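HTLV-2 integrase catalytic core domain (Human T-cell leukemia virus 2, PDB 6QBT) is the catalytic core of a retroviral integrase, which binds magnesium and, within the full-length enzyme, probably joins viral DNA ends to host DNA. Local coordinates at residues A[26-31]-A[107-112]; A[34-39]-A[138-143]; A[53-58]-A[81-86]; A[114-119]-A[126-131]. All coordinates share one frame; numbering follows the deposited sequence.

Contact 1. Residues A[26-31]-A[107-112]; sequences LHVWVD and RTNGII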
loop_
_atom_site.group_PDB
_atom_site.type_symbol
_atom_site.label_atom_id
_atom_site.label_comp_id
_atom_site.label_asym_id
_atom_site.label_seq_id
_atom_site.Cartn_x
_atom_site.Cartn_y
_atom_site.Cartn_z
ATOM N N LEU A 26 -13.148 8.465 -13.753
ATOM C CA LEU A 26 -11.798 8.555 -13.263
ATOM C C LEU A 26 -11.718 9.823 -12.411
ATOM O O LEU A 26 -11.861 10.937 -12.926
ATOM C CB LEU A 26 -10.815 8.605 -14.435
ATOM C CG LEU A 26 -10.401 7.270 -15.071
ATOM C CD1 LEU A 26 -11.398 6.123 -14.995
ATOM C CD2 LEU A 26 -10.103 7.548 -16.507
ATOM N N HIS A 27 -11.550 9.644 -11.111
ATOM C CA HIS A 27 -11.307 10.750 -10.214
ATOM C C HIS A 27 -9.778 10.922 -10.141
ATOM O O HIS A 27 -9.057 10.001 -9.696
ATOM C CB HIS A 27 -11.819 10.434 -8.828
ATOM C CG HIS A 27 -13.298 10.350 -8.711
ATOM N ND1 HIS A 27 -14.029 9.303 -9.237
ATOM C CD2 HIS A 27 -14.182 11.136 -8.051
ATOM C CE1 HIS A 27 -15.307 9.478 -8.945
ATOM N NE2 HIS A 27 -15.428 10.583 -8.231
ATOM N N VAL A 28 -9.310 12.100 -10.551
ATOM C CA VAL A 28 -7.913 12.377 -10.800
ATOM C C VAL A 28 -7.468 13.546 -9.912
ATOM O O VAL A 28 -8.074 14.597 -9.925
ATOM C CB VAL A 28 -7.710 12.753 -12.291
ATOM C CG1 VAL A 28 -6.279 13.218 -12.579
ATOM C CG2 VAL A 28 -8.102 11.596 -13.204
ATOM N N TRP A 29 -6.399 13.361 -9.158
ATOM C CA TRP A 29 -5.810 14.465 -8.392
ATOM C C TRP A 29 -4.371 14.566 -8.812
ATOM O O TRP A 29 -3.699 13.537 -8.959
ATOM C CB TRP A 29 -5.853 14.193 -6.874
ATOM C CG TRP A 29 -7.214 14.243 -6.352
ATOM C CD1 TRP A 29 -8.067 13.184 -6.138
ATOM C CD2 TRP A 29 -7.912 15.406 -5.987
ATOM N NE1 TRP A 29 -9.258 13.640 -5.639
ATOM C CE2 TRP A 29 -9.191 15.006 -5.538
ATOM C CE3 TRP A 29 -7.593 16.773 -6.007
ATOM C CZ2 TRP A 29 -10.156 15.929 -5.118
ATOM C CZ3 TRP A 29 -8.540 17.681 -5.572
ATOM C CH2 TRP A 29 -9.804 17.257 -5.123
ATOM N N VAL A 30 -3.887 15.789 -8.976
ATOM C CA VAL A 30 -2.499 15.966 -9.384
ATOM C C VAL A 30 -1.861 17.137 -8.640
ATOM O O VAL A 30 -2.466 18.205 -8.503
ATOM C CB VAL A 30 -2.367 16.028 -10.934
ATOM C CG1 VAL A 30 -3.365 16.974 -11.513
ATOM C CG2 VAL A 30 -0.952 16.367 -11.372
ATOM N N ASP A 31 -0.654 16.894 -8.119
ATOM C CA ASP A 31 0.067 17.909 -7.408
ATOM C C ASP A 31 0.642 18.888 -8.417
ATOM O O ASP A 31 1.286 18.473 -9.378
ATOM C CB ASP A 31 1.178 17.273 -6.616
ATOM C CG ASP A 31 1.832 18.243 -5.691
ATOM O OD1 ASP A 31 2.684 19.025 -6.146
ATOM O OD2 ASP A 31 1.470 18.230 -4.512
ATOM N N ARG A 107 -3.917 17.325 -19.451
ATOM C CA ARG A 107 -2.717 16.742 -19.940
ATOM C C ARG A 107 -2.464 15.453 -19.139
ATOM O O ARG A 107 -2.133 14.425 -19.745
ATOM C CB ARG A 107 -1.593 17.760 -19.831
ATOM C CG ARG A 107 -0.240 17.271 -20.294
ATOM C CD ARG A 107 0.833 18.370 -20.325
ATOM N NE ARG A 107 1.008 19.033 -19.024
ATOM C CZ ARG A 107 0.459 20.204 -18.671
ATOM N NH1 ARG A 107 -0.327 20.904 -19.510
ATOM N NH2 ARG A 107 0.698 20.683 -17.450
ATOM N N THR A 108 -2.655 15.480 -17.811
ATOM C CA THR A 108 -2.515 14.278 -17.009
ATOM C C THR A 108 -3.568 13.185 -17.367
ATOM O O THR A 108 -3.223 12.012 -17.494
ATOM C CB THR A 108 -2.568 14.574 -15.494
ATOM O OG1 THR A 108 -1.517 15.485 -15.154
ATOM C CG2 THR A 108 -2.374 13.278 -14.693
ATOM N N ASN A 109 -4.825 13.579 -17.554
ATOM C CA ASN A 109 -5.859 12.679 -18.084
ATOM C C ASN A 109 -5.389 11.964 -19.326
ATOM O O ASN A 109 -5.504 10.740 -19.411
ATOM C CB ASN A 109 -7.134 13.430 -18.445
ATOM C CG ASN A 109 -7.880 13.967 -17.226
ATOM O OD1 ASN A 109 -7.624 13.569 -16.085
ATOM N ND2 ASN A 109 -8.828 14.862 -17.471
ATOM N N GLY A 110 -4.849 12.727 -20.271
ATOM C CA GLY A 110 -4.416 12.194 -21.563
ATOM C C GLY A 110 -3.278 11.206 -21.408
ATOM O O GLY A 110 -3.248 10.175 -22.064
ATOM N N ILE A 111 -2.349 11.494 -20.510
ATOM C CA ILE A 111 -1.223 10.593 -20.311
ATOM C C ILE A 111 -1.722 9.289 -19.636
ATOM O O ILE A 111 -1.355 8.154 -20.052
ATOM C CB ILE A 111 -0.094 11.282 -19.507
ATOM C CG1 ILE A 111 0.453 12.474 -20.308
ATOM C CG2 ILE A 111 1.027 10.294 -19.177
ATOM C CD1 ILE A 111 1.117 13.523 -19.453
ATOM N N ILE A 112 -2.587 9.457 -18.632
ATOM C CA ILE A 112 -3.233 8.316 -17.982
ATOM C C ILE A 112 -3.953 7.445 -19.011
ATOM O O ILE A 112 -3.675 6.247 -19.079
ATOM C CB ILE A 112 -4.200 8.750 -16.866
ATOM C CG1 ILE A 112 -3.412 9.334 -15.696
ATOM C CG2 ILE A 112 -5.043 7.569 -16.389
ATOM C CD1 ILE A 112 -2.475 8.328 -15.028
#

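Contact 2. Residues A[34-39]-A[138-143]; sequences SGAVSV and TLNQLN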
loop_
_atom_site.group_PDB
_atom_site.type_symbol
_atom_site.label_atom_id
_atom_site.label_comp_id
_atom_site.label_asym_id
_atom_site.label_seq_id
_atom_site.Cartn_x
_atom_site.Cartn_y
_atom_site.Cartn_z
ATOM N N SER A 34 4.932 18.746 -8.030
ATOM C CA SER A 34 5.645 17.516 -8.454
ATOM C C SER A 34 5.112 16.916 -9.770
ATOM O O SER A 34 5.819 16.162 -10.451
ATOM C CB SER A 34 5.530 16.455 -7.367
ATOM O OG SER A 34 4.168 16.072 -7.177
ATOM N N GLY A 35 3.851 17.230 -10.096
ATOM C CA GLY A 35 3.109 16.529 -11.142
ATOM C C GLY A 35 2.634 15.141 -10.739
ATOM O O GLY A 35 2.058 14.448 -11.567
ATOM N N ALA A 36 2.846 14.746 -9.485
ATOM C CA ALA A 36 2.446 13.426 -9.020
ATOM C C ALA A 36 0.928 13.263 -9.009
ATOM O O ALA A 36 0.191 14.215 -8.735
ATOM C CB ALA A 36 3.012 13.146 -7.629
ATOM N N VAL A 37 0.484 12.034 -9.288
ATOM C CA VAL A 37 -0.900 11.765 -9.631
ATOM C C VAL A 37 -1.520 10.736 -8.740
ATOM O O VAL A 37 -0.881 9.754 -8.425
ATOM C CB VAL A 37 -1.013 11.151 -11.059
ATOM C CG1 VAL A 37 -2.450 11.152 -11.530
ATOM C CG2 VAL A 37 -0.151 11.936 -12.029
ATOM N N SER A 38 -2.805 10.922 -8.454
ATOM C CA SER A 38 -3.697 9.838 -8.044
ATOM C C SER A 38 -4.886 9.717 -9.000
ATOM O O SER A 38 -5.446 10.720 -9.432
ATOM C CB SER A 38 -4.253 10.095 -6.657
ATOM O OG SER A 38 -5.067 9.013 -6.238
ATOM N N VAL A 39 -5.307 8.492 -9.279
ATOM C CA VAL A 39 -6.505 8.281 -10.049
ATOM C C VAL A 39 -7.236 7.122 -9.443
ATOM O O VAL A 39 -6.613 6.119 -9.142
ATOM C CB VAL A 39 -6.209 8.029 -11.564
ATOM C CG1 VAL A 39 -4.985 7.163 -11.757
ATOM C CG2 VAL A 39 -7.402 7.394 -12.295
ATOM N N THR A 138 3.082 3.334 -13.157
ATOM C CA THR A 138 3.992 3.621 -14.251
ATOM C C THR A 138 4.199 5.140 -14.396
ATOM O O THR A 138 5.340 5.608 -14.507
ATOM C CB THR A 138 3.505 3.012 -15.593
ATOM O OG1 THR A 138 3.472 1.575 -15.500
ATOM C CG2 THR A 138 4.446 3.404 -16.762
ATOM N N LEU A 139 3.122 5.915 -14.399
ATOM C CA LEU A 139 3.279 7.349 -14.576
ATOM C C LEU A 139 4.068 7.996 -13.411
ATOM O O LEU A 139 4.961 8.817 -13.656
ATOM C CB LEU A 139 1.918 8.022 -14.741
ATOM C CG LEU A 139 1.905 9.549 -14.962
ATOM C CD1 LEU A 139 2.718 9.962 -16.181
ATOM C CD2 LEU A 139 0.473 10.011 -15.106
ATOM N N ASN A 140 3.742 7.631 -12.172
ATOM C CA ASN A 140 4.383 8.249 -10.995
ATOM C C ASN A 140 5.829 7.813 -10.837
ATOM O O ASN A 140 6.696 8.659 -10.597
ATOM C CB ASN A 140 3.616 7.992 -9.691
ATOM C CG ASN A 140 2.372 8.859 -9.551
ATOM O OD1 ASN A 140 2.358 10.043 -9.944
ATOM N ND2 ASN A 140 1.320 8.298 -8.949
ATOM N N GLN A 141 6.103 6.520 -11.017
ATOM C CA GLN A 141 7.408 5.965 -10.637
ATOM C C GLN A 141 8.382 5.659 -11.731
ATOM O O GLN A 141 9.599 5.612 -11.457
ATOM C CB GLN A 141 7.229 4.673 -9.855
ATOM C CG GLN A 141 6.900 4.891 -8.409
ATOM C CD GLN A 141 7.119 3.606 -7.654
ATOM O OE1 GLN A 141 6.459 2.595 -7.952
ATOM N NE2 GLN A 141 8.114 3.606 -6.734
ATOM N N LEU A 142 7.871 5.391 -12.932
ATOM C CA LEU A 142 8.717 4.983 -14.037
ATOM C C LEU A 142 9.064 6.141 -14.972
ATOM O O LEU A 142 10.224 6.331 -15.378
ATOM C CB LEU A 142 8.069 3.831 -14.824
ATOM C CG LEU A 142 8.218 2.425 -14.235
ATOM C CD1 LEU A 142 9.641 1.940 -14.232
ATOM C CD2 LEU A 142 7.642 2.371 -12.827
ATOM N N ASN A 143 8.046 6.899 -15.324
ATOM C CA ASN A 143 8.185 7.999 -16.263
ATOM C C ASN A 143 9.186 9.079 -15.781
ATOM O O ASN A 143 9.027 9.660 -14.686
ATOM C CB ASN A 143 6.810 8.604 -16.467
ATOM C CG ASN A 143 6.705 9.328 -17.743
ATOM O OD1 ASN A 143 6.185 8.784 -18.718
ATOM N ND2 ASN A 143 7.234 10.553 -17.780
#

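Contact 3. Residues A[53-58]-A[81-86]; sequences AFLQAI and QEFCTS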
loop_
_atom_site.group_PDB
_atom_site.type_symbol
_atom_site.label_atom_id
_atom_site.label_comp_id
_atom_site.label_asym_id
_atom_site.label_seq_id
_atom_site.Cartn_x
_atom_site.Cartn_y
_atom_site.Cartn_z
ATOM N N ALA A 53 -12.229 8.693 -3.299
ATOM C CA ALA A 53 -11.060 8.880 -4.188
ATOM C C ALA A 53 -10.075 9.853 -3.584
ATOM O O ALA A 53 -8.879 9.745 -3.804
ATOM C CB ALA A 53 -11.478 9.390 -5.558
ATOM N N PHE A 54 -10.589 10.832 -2.857
ATOM C CA PHE A 54 -9.747 11.841 -2.255
ATOM C C PHE A 54 -8.897 11.234 -1.138
ATOM O O PHE A 54 -7.704 11.531 -1.032
ATOM C CB PHE A 54 -10.615 13.009 -1.775
ATOM C CG PHE A 54 -9.856 14.233 -1.343
ATOM C CD1 PHE A 54 -8.676 14.644 -1.973
ATOM C CD2 PHE A 54 -10.376 15.036 -0.325
ATOM C CE1 PHE A 54 -8.021 15.802 -1.570
ATOM C CE2 PHE A 54 -9.717 16.190 0.088
ATOM C CZ PHE A 54 -8.542 16.575 -0.534
ATOM N N LEU A 55 -9.499 10.360 -0.340
ATOM C CA LEU A 55 -8.747 9.544 0.639
ATOM C C LEU A 55 -7.727 8.602 -0.014
ATOM O O LEU A 55 -6.645 8.456 0.518
ATOM C CB LEU A 55 -9.666 8.728 1.548
ATOM C CG LEU A 55 -10.507 9.582 2.511
ATOM C CD1 LEU A 55 -11.695 8.797 3.074
ATOM C CD2 LEU A 55 -9.653 10.132 3.639
ATOM N N GLN A 56 -8.074 7.952 -1.126
ATOM C CA GLN A 56 -7.090 7.151 -1.849
ATOM C C GLN A 56 -5.890 8.010 -2.248
ATOM O O GLN A 56 -4.751 7.642 -1.991
ATOM C CB GLN A 56 -7.706 6.473 -3.059
ATOM C CG GLN A 56 -8.581 5.307 -2.638
ATOM C CD GLN A 56 -9.520 4.779 -3.721
ATOM O OE1 GLN A 56 -9.828 5.457 -4.711
ATOM N NE2 GLN A 56 -9.990 3.560 -3.517
ATOM N N ALA A 57 -6.160 9.162 -2.845
ATOM C CA ALA A 57 -5.118 10.124 -3.228
ATOM C C ALA A 57 -4.200 10.567 -2.070
ATOM O O ALA A 57 -2.958 10.614 -2.198
ATOM C CB ALA A 57 -5.778 11.342 -3.848
ATOM N N ILE A 58 -4.827 10.912 -0.955
ATOM C CA ILE A 58 -4.104 11.319 0.230
ATOM C C ILE A 58 -3.280 10.164 0.784
ATOM O O ILE A 58 -2.124 10.371 1.136
ATOM C CB ILE A 58 -5.055 11.919 1.272
ATOM C CG1 ILE A 58 -5.534 13.296 0.762
ATOM C CG2 ILE A 58 -4.378 12.038 2.629
ATOM C CD1 ILE A 58 -6.778 13.830 1.460
ATOM N N GLN A 81 -17.596 19.781 1.360
ATOM C CA GLN A 81 -17.167 20.984 2.080
ATOM C C GLN A 81 -16.939 20.690 3.565
ATOM O O GLN A 81 -15.974 21.168 4.149
ATOM C CB GLN A 81 -18.151 22.154 1.932
ATOM C CG GLN A 81 -18.450 22.623 0.501
ATOM C CD GLN A 81 -17.226 22.970 -0.348
ATOM O OE1 GLN A 81 -16.219 23.506 0.136
ATOM N NE2 GLN A 81 -17.324 22.676 -1.641
ATOM N N GLU A 82 -17.812 19.904 4.179
ATOM C CA GLU A 82 -17.623 19.547 5.594
ATOM C C GLU A 82 -16.321 18.771 5.820
ATOM O O GLU A 82 -15.622 19.000 6.798
ATOM C CB GLU A 82 -18.816 18.758 6.137
ATOM C CG GLU A 82 -19.984 19.652 6.523
ATOM C CD GLU A 82 -21.273 18.892 6.836
ATOM O OE1 GLU A 82 -21.259 17.641 6.874
ATOM O OE2 GLU A 82 -22.315 19.549 7.036
ATOM N N PHE A 83 -16.007 17.862 4.896
ATOM C CA PHE A 83 -14.783 17.087 4.944
ATOM C C PHE A 83 -13.587 18.032 4.909
ATOM O O PHE A 83 -12.729 17.994 5.783
ATOM C CB PHE A 83 -14.763 16.070 3.789
ATOM C CG PHE A 83 -13.536 15.213 3.756
ATOM C CD1 PHE A 83 -12.370 15.662 3.122
ATOM C CD2 PHE A 83 -13.534 13.948 4.349
ATOM C CE1 PHE A 83 -11.231 14.864 3.100
ATOM C CE2 PHE A 83 -12.397 13.149 4.316
ATOM C CZ PHE A 83 -11.245 13.608 3.700
ATOM N N CYS A 84 -13.568 18.923 3.938
ATOM C CA CYS A 84 -12.440 19.867 3.806
ATOM C C CYS A 84 -12.307 20.813 4.997
ATOM O O CYS A 84 -11.202 21.052 5.481
ATOM C CB CYS A 84 -12.536 20.641 2.484
ATOM S SG CYS A 84 -12.238 19.570 1.059
ATOM N N THR A 85 -13.433 21.309 5.492
ATOM C CA THR A 85 -13.436 22.195 6.634
ATOM C C THR A 85 -12.918 21.494 7.894
ATOM O O THR A 85 -12.074 22.041 8.619
ATOM C CB THR A 85 -14.859 22.743 6.926
ATOM O OG1 THR A 85 -15.469 23.209 5.722
ATOM C CG2 THR A 85 -14.792 23.897 7.894
ATOM N N SER A 86 -13.449 20.305 8.161
ATOM C CA SER A 86 -13.088 19.511 9.348
ATOM C C SER A 86 -11.613 19.162 9.407
ATOM O O SER A 86 -11.022 19.100 10.480
ATOM C CB SER A 86 -13.846 18.185 9.328
ATOM O OG SER A 86 -15.234 18.406 9.240
#

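Contact 4. Residues A[114-119]-A[126-131]; sequences NLLNKY and LPLDNA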
loop_
_atom_site.group_PDB
_atom_site.type_symbol
_atom_site.label_atom_id
_atom_site.label_comp_id
_atom_site.label_asym_id
_atom_site.label_seq_id
_atom_site.Cartn_x
_atom_site.Cartn_y
_atom_site.Cartn_z
ATOM N N ASN A 114 -3.632 7.193 -22.265
ATOM C CA ASN A 114 -2.720 6.508 -23.188
ATOM C C ASN A 114 -2.058 5.296 -22.532
ATOM O O ASN A 114 -1.936 4.257 -23.179
ATOM C CB ASN A 114 -1.664 7.443 -23.777
ATOM C CG ASN A 114 -2.198 8.279 -24.939
ATOM O OD1 ASN A 114 -3.409 8.506 -25.093
ATOM N ND2 ASN A 114 -1.291 8.747 -25.767
ATOM N N LEU A 115 -1.655 5.406 -21.258
ATOM C CA LEU A 115 -1.050 4.266 -20.563
ATOM C C LEU A 115 -2.096 3.177 -20.307
ATOM O O LEU A 115 -1.831 1.984 -20.540
ATOM C CB LEU A 115 -0.388 4.696 -19.247
ATOM C CG LEU A 115 0.977 5.379 -19.410
ATOM C CD1 LEU A 115 1.378 6.069 -18.112
ATOM C CD2 LEU A 115 2.048 4.397 -19.889
ATOM N N LEU A 116 -3.276 3.597 -19.862
ATOM C CA LEU A 116 -4.416 2.701 -19.664
ATOM C C LEU A 116 -4.765 1.898 -20.935
ATOM O O LEU A 116 -4.934 0.670 -20.874
ATOM C CB LEU A 116 -5.621 3.528 -19.208
ATOM C CG LEU A 116 -6.928 2.901 -18.757
ATOM C CD1 LEU A 116 -6.726 2.057 -17.513
ATOM C CD2 LEU A 116 -7.909 4.009 -18.437
ATOM N N ASN A 117 -4.843 2.572 -22.080
ATOM C CA ASN A 117 -5.076 1.877 -23.356
ATOM C C ASN A 117 -3.970 0.891 -23.720
ATOM O O ASN A 117 -4.244 -0.214 -24.191
ATOM C CB ASN A 117 -5.256 2.872 -24.503
ATOM C CG ASN A 117 -6.538 3.676 -24.384
ATOM O OD1 ASN A 117 -7.491 3.272 -23.721
ATOM N ND2 ASN A 117 -6.570 4.818 -25.030
ATOM N N LYS A 118 -2.726 1.283 -23.494
ATOM C CA LYS A 118 -1.603 0.424 -23.818
ATOM C C LYS A 118 -1.659 -0.833 -22.956
ATOM O O LYS A 118 -1.539 -1.941 -23.464
ATOM C CB LYS A 118 -0.309 1.172 -23.606
ATOM C CG LYS A 118 0.922 0.410 -24.084
ATOM C CD LYS A 118 2.032 0.418 -23.023
ATOM C CE LYS A 118 3.158 -0.569 -23.338
ATOM N NZ LYS A 118 3.725 -1.093 -22.053
ATOM N N TYR A 119 -1.886 -0.668 -21.653
ATOM C CA TYR A 119 -1.988 -1.827 -20.762
ATOM C C TYR A 119 -3.204 -2.734 -21.061
ATOM O O TYR A 119 -3.122 -3.956 -20.879
ATOM C CB TYR A 119 -1.953 -1.402 -19.277
ATOM C CG TYR A 119 -0.559 -1.034 -18.801
ATOM C CD1 TYR A 119 0.486 -1.977 -18.814
ATOM C CD2 TYR A 119 -0.279 0.252 -18.330
ATOM C CE1 TYR A 119 1.763 -1.637 -18.385
ATOM C CE2 TYR A 119 0.996 0.600 -17.906
ATOM C CZ TYR A 119 2.010 -0.344 -17.937
ATOM O OH TYR A 119 3.261 0.032 -17.512
ATOM N N LEU A 126 -7.295 -9.345 -18.943
ATOM C CA LEU A 126 -7.311 -8.924 -17.519
ATOM C C LEU A 126 -8.215 -7.724 -17.210
ATOM O O LEU A 126 -8.462 -6.913 -18.085
ATOM C CB LEU A 126 -5.887 -8.585 -17.054
ATOM C CG LEU A 126 -5.028 -9.817 -16.710
ATOM C CD1 LEU A 126 -3.538 -9.536 -16.896
ATOM C CD2 LEU A 126 -5.333 -10.318 -15.295
ATOM N N PRO A 127 -8.671 -7.583 -15.948
ATOM C CA PRO A 127 -9.648 -6.527 -15.617
ATOM C C PRO A 127 -9.142 -5.089 -15.822
ATOM O O PRO A 127 -7.940 -4.841 -15.716
ATOM C CB PRO A 127 -9.933 -6.753 -14.117
ATOM C CG PRO A 127 -9.412 -8.110 -13.798
ATOM C CD PRO A 127 -8.282 -8.355 -14.750
ATOM N N LEU A 128 -10.066 -4.163 -16.090
ATOM C CA LEU A 128 -9.785 -2.714 -16.144
ATOM C C LEU A 128 -8.978 -2.160 -14.956
ATOM O O LEU A 128 -8.086 -1.326 -15.130
ATOM C CB LEU A 128 -11.113 -1.948 -16.243
ATOM C CG LEU A 128 -11.091 -0.414 -16.230
ATOM C CD1 LEU A 128 -10.183 0.081 -17.347
ATOM C CD2 LEU A 128 -12.494 0.180 -16.369
ATOM N N ASP A 129 -9.307 -2.602 -13.751
ATOM C CA ASP A 129 -8.605 -2.143 -12.545
ATOM C C ASP A 129 -7.114 -2.377 -12.564
ATOM O O ASP A 129 -6.382 -1.517 -12.154
ATOM C CB ASP A 129 -9.205 -2.747 -11.271
ATOM C CG ASP A 129 -10.229 -1.826 -10.635
ATOM O OD1 ASP A 129 -9.890 -0.645 -10.336
ATOM O OD2 ASP A 129 -11.372 -2.272 -10.448
ATOM N N ASN A 130 -6.681 -3.537 -13.056
ATOM C CA ASN A 130 -5.262 -3.803 -13.266
ATOM C C ASN A 130 -4.595 -2.756 -14.178
ATOM O O ASN A 130 -3.496 -2.302 -13.882
ATOM C CB ASN A 130 -5.032 -5.177 -13.876
ATOM C CG ASN A 130 -5.506 -6.307 -12.990
ATOM O OD1 ASN A 130 -6.545 -6.187 -12.330
ATOM N ND2 ASN A 130 -4.770 -7.429 -13.001
ATOM N N ALA A 131 -5.247 -2.387 -15.273
ATOM C CA ALA A 131 -4.651 -1.471 -16.253
ATOM C C ALA A 131 -4.515 -0.064 -15.681
ATOM O O ALA A 131 -3.493 0.595 -15.891
ATOM C CB ALA A 131 -5.466 -1.460 -17.536
#

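Contact 1. Residues A[26-31]-A[107-112]
Thr108 OG1 is hydrogen-bonded to Leu104 O, one turn earlier in its own helix, and while held there it lies 3.9 Å from Val30 CG2. The two side chains run past each other in opposite senses, so the contact is a methyl against the flank of an oxygen already engaged. One step along, the amide oxygen of Asn109 sits over the branch of Val28: OD1 is 3.5 Å from CG2 and 3.8 Å from CG1, with no hydrogen bond across the interface. Asn109 CG stands anti to the carbonyl carbon (chi1 -69°), and this brings the amide back over the strand although the CB itself leaves the helix to one side. Thr108 CG2 adds a long approach of 4.4 Å to Val28 CG1. Strand and helix axes come within 9.8 Å, their directions 119° apart. As usual for a strand, alternate residues point to opposite faces: Val28 and Val30 to the helix, Trp29 to the other side. Val28 pairs through its backbone with metal-binding Asp13. Strand 22-31 lies between strands 9-19 and 37-42, with helix 104-122 on one face and helix 47-61 on the other.

Contact 2. Residues A[34-39]-A[138-143]
Strand 37-42, at one edge of the central sheet within this chain, is met at its first residue by a side-chain amide: Asn140, near the end of helix 128-142, takes both backbone polar groups of Val37. Asn140 OD1 accepts from Val37 N at 2.8 Å, the donor lying in the carbonyl plane, on a lone pair. Asn140 ND2 gives its hydrogen to Val37 O at 2.7 Å along an almost straight path, 175° at the hydrogen, and that oxygen lies practically in the plane of the amide. With one bond from each end, the carboxamide cannot rotate about its last torsion without breaking both, and the orientation of its oxygen and nitrogen is defined by the partners. Since Asn140 CG sits beside its own backbone N (chi1 -77°), the amide leaves the helix directly toward the strand edge.

In this RNase H-like fold the edge strand is thereby tied to a helix much later in the chain, by a group that copies the N-H and C=O of a neighbouring strand residue. Beside the amide, Val37 CG2 packs on Leu139 CD2 at 3.7 Å, the two side chains crossing at about a right angle. The approach to the strand is shaped by an ST turn, with Ser34 OG accepting from Ala36 N at 3.0 Å and also bonded to His156. On the helix side, Thr138 O receives both Leu142 N and Asn143 N as the helix widens into a pi-type turn. Leu142 O is hydrogen-bonded to Lys63 of the second subunit.

Contact 3. Residues A[53-58]-A[81-86]
Phe83 leaves helix 78-86 with its CB aimed at helix 47-61, where it will meet Phe54 and Leu55. With CG anti to the backbone N (chi1 -180°), the ring extends into the gap between the helices. On one side of the ring, CD1 comes 4.0 Å from Phe54 CD2; the next atom out, CE1, makes the nearest approach, 3.5 Å from Phe54 CD2. Around the tip, CZ lies 3.8 Å from Leu55 CD2, a methyl placed at the ring's edge close to its plane, and CE2 stays near the same methyl. The two phenyl groups meet rim to rim, centroids 5.7 Å apart and planes at 59°, so neither covers the other's face. One face of Phe54 is instead taken by Ile58 CD1, 3.7 Å above the ring plane and over its centre.

These are two helices of the RNase H-like core, inclined at 33° with their axes 13.1 Å apart; at that spacing long aromatic side chains bridge the backbones. Cys84 SG adds a looser touch to Phe54 CE2 at 4.3 Å. Phe83 also packs edge-to-face with Tyr87, and Phe54 meets the ring of Trp29 from the sheet. On the exposed back of helix 78-86, Thr85 OG1 donates to Gln81 O from well above the carbonyl plane. Leu142 of the third subunit packs on both Phe83 and Ile58, while Ile58 O accepts from Gln141 NE2 of that same subunit.

Contact 4. Residues A[114-119]-A[126-131]
Ala131 is wedged between Leu116 and Tyr119, and this is the close-packed heart of the contact. Ala131 CB lies 3.7 Å from Leu116 CD1 and 3.9 Å from Tyr119 CB. The same Leu116 CD1 rests 3.6 Å from Ala131 C, the carbonyl carbon. So small a side chain lets the backbones come near: Tyr119 CA and Ala131 CA are 5.2 Å apart. Leu116 holds its CG anti to the backbone N (chi1 -173°), an extension that swings CD1 across to the second helix, where it also meets Leu128 CD1 at 4.0 Å. Of Tyr119, mainly the CB does the touching. Its ring runs on past Ala131, with CD2 4.0 Å from Ala131 O, and its hydroxyl reaches Thr138, two turns further along helix 128-142, in a hydrogen bond.

The outer side is different in kind. Asn114, Lys118 and Asp129 are exposed and take no part in the packing; Lys118 pairs with Asp122 of its own helix in a salt bridge. Pro127, also exposed, stands at the N-cap position where helix 128-142 begins, and the first turn there is held by weak backbone bonds. Strand 9-19 lies under the apolar side, with Tyr17 against Leu116 and Tyr19 against Leu128, while Leu55 of the second subunit packs on Tyr119. Two consecutive helices joined by a short loop and packed closely over an alanine form this corner of the helical layer on one face of the integrase core's RNase H-like sheet.

How the contacts relate
Contacts 1 and 2 lie side by side, centres 9 Å apart, because strands 22-31 and 37-42 are sheet neighbours; Leu139 CD2 completes the junction by packing on Ile112 CD1 at 3.4 Å. Contact 4 shares helix 104-122 with contact 1 and helix 128-142 with contact 2, its centre 14 and 15 Å from theirs. Contact 3 occupies the other face of the sheet, reached through Trp29 CE2, 3.6 Å from Phe54 CD1, and its centre is 26 Å from that of contact 4. The Asn109 side chain of contact 1 is about 8 Å from the magnesium bound by Asp13 and Asp70. In the trimer, contacts 2 and 4 touch the second subunit, whereas contact 3 receives the third.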